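Local coordinates for glycosylation Associate Protein 1 (Streptococcus agalactiae serotype V, PDB 6OYC), which probably acts in the accessory Sec system, supporting the glycosylation and secretion of cell-surface proteins as part of a Gap123 complex, and may bind sugars, at residues S254-R259 with I279-D284. Numbering follows the deposited sequence.
Sequences SVFSER and ICDRLD
D281 pushes its carboxylate across to S257, gripping both its amide and its hydroxyl, just past the point where two parallel strands stop pairing. OD1 takes the S257 amide at 3.0 Å, 27° out of the carboxylate plane, while OD2 receives the S257 hydroxyl through its syn lone pair, OG to OD2 being 2.8 Å. With chi1 at 62°, CG of D281 sits between its own N and C and reaches the turn. These two bonds hold the carboxylate obliquely against the F256 ring, whose CD1 lies 3.6 Å from D281 CG with the planes 44° apart. Upstream the packing stays close: V255 N bonds I279 O at 2.7 Å, nearly straight, and V255 CB meets C280 CB at 3.8 Å. The looser, partly exposed side belongs to R282, which only brushes S257, CD to CB 3.5 Å, before its guanidinium turns to D284, NE and NH2 each donating to one carboxylate oxygen in a side-on salt bridge. The site lies at the C-terminal ends of strands 250-255 and 277-280, neighbours in the seven-stranded parallel sheet of a GT-B-like fold. Helix 283-292 packs on V255, S257 and C280, while helix 33-43 meets F256 and I279, its D33 bonding S254 OG.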
loop_
_atom_site.group_PDB
_atom_site.type_symbol
_atom_site.label_atom_id
_atom_site.label_comp_id
_atom_site.label_asym_id
_atom_site.label_seq_id
_atom_site.Cartn_x
_atom_site.Cartn_y
_atom_site.Cartn_z
ATOM N N SER A 254 -0.138 17.286 -2.527
ATOM C CA SER A 254 0.910 16.263 -2.528
ATOM C C SER A 254 0.818 15.436 -3.806
ATOM O O SER A 254 -0.206 14.797 -4.069
ATOM C CB SER A 254 0.817 15.357 -1.297
ATOM O OG SER A 254 1.849 14.369 -1.330
ATOM N N VAL A 255 1.889 15.444 -4.585
ATOM C CA VAL A 255 1.971 14.738 -5.855
ATOM C C VAL A 255 2.854 13.502 -5.648
ATOM O O VAL A 255 4.001 13.613 -5.194
ATOM C CB VAL A 255 2.530 15.656 -6.957
ATOM C CG1 VAL A 255 2.925 14.851 -8.209
ATOM C CG2 VAL A 255 1.543 16.745 -7.298
ATOM N N PHE A 256 2.324 12.325 -5.984
ATOM C CA PHE A 256 2.999 11.053 -5.738
ATOM C C PHE A 256 3.058 10.273 -7.043
ATOM O O PHE A 256 2.016 9.901 -7.599
ATOM C CB PHE A 256 2.267 10.256 -4.659
ATOM C CG PHE A 256 3.038 9.067 -4.163
ATOM C CD1 PHE A 256 4.331 9.218 -3.667
ATOM C CD2 PHE A 256 2.471 7.794 -4.181
ATOM C CE1 PHE A 256 5.044 8.122 -3.190
ATOM C CE2 PHE A 256 3.186 6.680 -3.714
ATOM C CZ PHE A 256 4.471 6.846 -3.217
ATOM N N SER A 257 4.272 10.017 -7.525
ATOM C CA SER A 257 4.450 9.501 -8.881
ATOM C C SER A 257 3.736 8.162 -9.114
ATOM O O SER A 257 3.295 7.893 -10.237
ATOM C CB SER A 257 5.940 9.368 -9.185
ATOM O OG SER A 257 6.557 8.455 -8.285
ATOM N N GLU A 258 3.608 7.305 -8.088
ATOM C CA GLU A 258 2.922 6.031 -8.307
ATOM C C GLU A 258 1.437 6.234 -8.607
ATOM O O GLU A 258 0.845 5.438 -9.335
ATOM C CB GLU A 258 3.100 5.119 -7.094
ATOM C CG GLU A 258 2.400 3.753 -7.193
ATOM C CD GLU A 258 2.270 3.037 -5.831
ATOM O OE1 GLU A 258 2.795 1.904 -5.692
ATOM O OE2 GLU A 258 1.645 3.602 -4.899
ATOM N N ARG A 259 0.831 7.293 -8.064
ATOM C CA ARG A 259 -0.585 7.627 -8.218
ATOM C C ARG A 259 -0.845 8.652 -9.314
ATOM O O ARG A 259 -1.850 8.568 -10.014
ATOM C CB ARG A 259 -1.133 8.186 -6.904
ATOM C CG ARG A 259 -2.578 8.638 -6.948
ATOM C CD ARG A 259 -3.024 9.186 -5.586
ATOM N NE ARG A 259 -2.338 10.433 -5.246
ATOM C CZ ARG A 259 -1.471 10.566 -4.242
ATOM N NH1 ARG A 259 -1.186 9.528 -3.455
ATOM N NH2 ARG A 259 -0.893 11.742 -4.017
ATOM N N ILE A 279 4.117 19.442 -2.588
ATOM C CA ILE A 279 5.078 18.399 -2.244
ATOM C C ILE A 279 5.089 17.366 -3.359
ATOM O O ILE A 279 4.022 16.984 -3.863
ATOM C CB ILE A 279 4.716 17.689 -0.924
ATOM C CG1 ILE A 279 4.750 18.629 0.271
ATOM C CG2 ILE A 279 5.653 16.492 -0.693
ATOM C CD1 ILE A 279 4.033 18.035 1.471
ATOM N N CYS A 280 6.273 16.870 -3.715
ATOM C CA CYS A 280 6.272 15.614 -4.453
ATOM C C CYS A 280 7.475 14.764 -4.081
ATOM O O CYS A 280 8.455 15.234 -3.489
ATOM C CB CYS A 280 6.221 15.814 -5.969
ATOM S SG CYS A 280 7.418 16.941 -6.530
ATOM N N ASP A 281 7.365 13.488 -4.432
ATOM C CA ASP A 281 8.398 12.506 -4.154
ATOM C C ASP A 281 9.513 12.497 -5.197
ATOM O O ASP A 281 10.540 11.849 -4.976
ATOM C CB ASP A 281 7.771 11.106 -4.054
ATOM C CG ASP A 281 7.105 10.663 -5.347
ATOM O OD1 ASP A 281 6.376 11.463 -5.966
ATOM O OD2 ASP A 281 7.317 9.507 -5.767
ATOM N N ARG A 282 9.365 13.188 -6.319
ATOM C CA ARG A 282 10.362 13.043 -7.372
ATOM C C ARG A 282 10.931 14.391 -7.796
ATOM O O ARG A 282 10.210 15.393 -7.878
ATOM C CB ARG A 282 9.773 12.301 -8.568
ATOM C CG ARG A 282 9.664 10.791 -8.329
ATOM C CD ARG A 282 9.326 10.096 -9.616
ATOM N NE ARG A 282 10.369 10.345 -10.601
ATOM C CZ ARG A 282 11.343 9.485 -10.867
ATOM N NH1 ARG A 282 11.367 8.325 -10.231
ATOM N NH2 ARG A 282 12.278 9.784 -11.761
ATOM N N LEU A 283 12.240 14.395 -8.065
ATOM C CA LEU A 283 12.922 15.625 -8.457
ATOM C C LEU A 283 12.575 16.031 -9.884
ATOM O O LEU A 283 12.393 17.223 -10.157
ATOM C CB LEU A 283 14.432 15.466 -8.294
ATOM C CG LEU A 283 14.953 15.565 -6.861
ATOM C CD1 LEU A 283 16.457 15.384 -6.831
ATOM C CD2 LEU A 283 14.584 16.890 -6.260
ATOM N N ASP A 284 12.461 15.069 -10.810
ATOM C CA ASP A 284 12.087 15.432 -12.179
ATOM C C ASP A 284 10.683 16.040 -12.221
ATOM O O ASP A 284 10.474 17.096 -12.833
ATOM C CB ASP A 284 12.210 14.236 -13.147
ATOM C CG ASP A 284 11.610 12.926 -12.603
ATOM O OD1 ASP A 284 10.984 12.928 -11.525
ATOM O OD2 ASP A 284 11.759 11.872 -13.268
#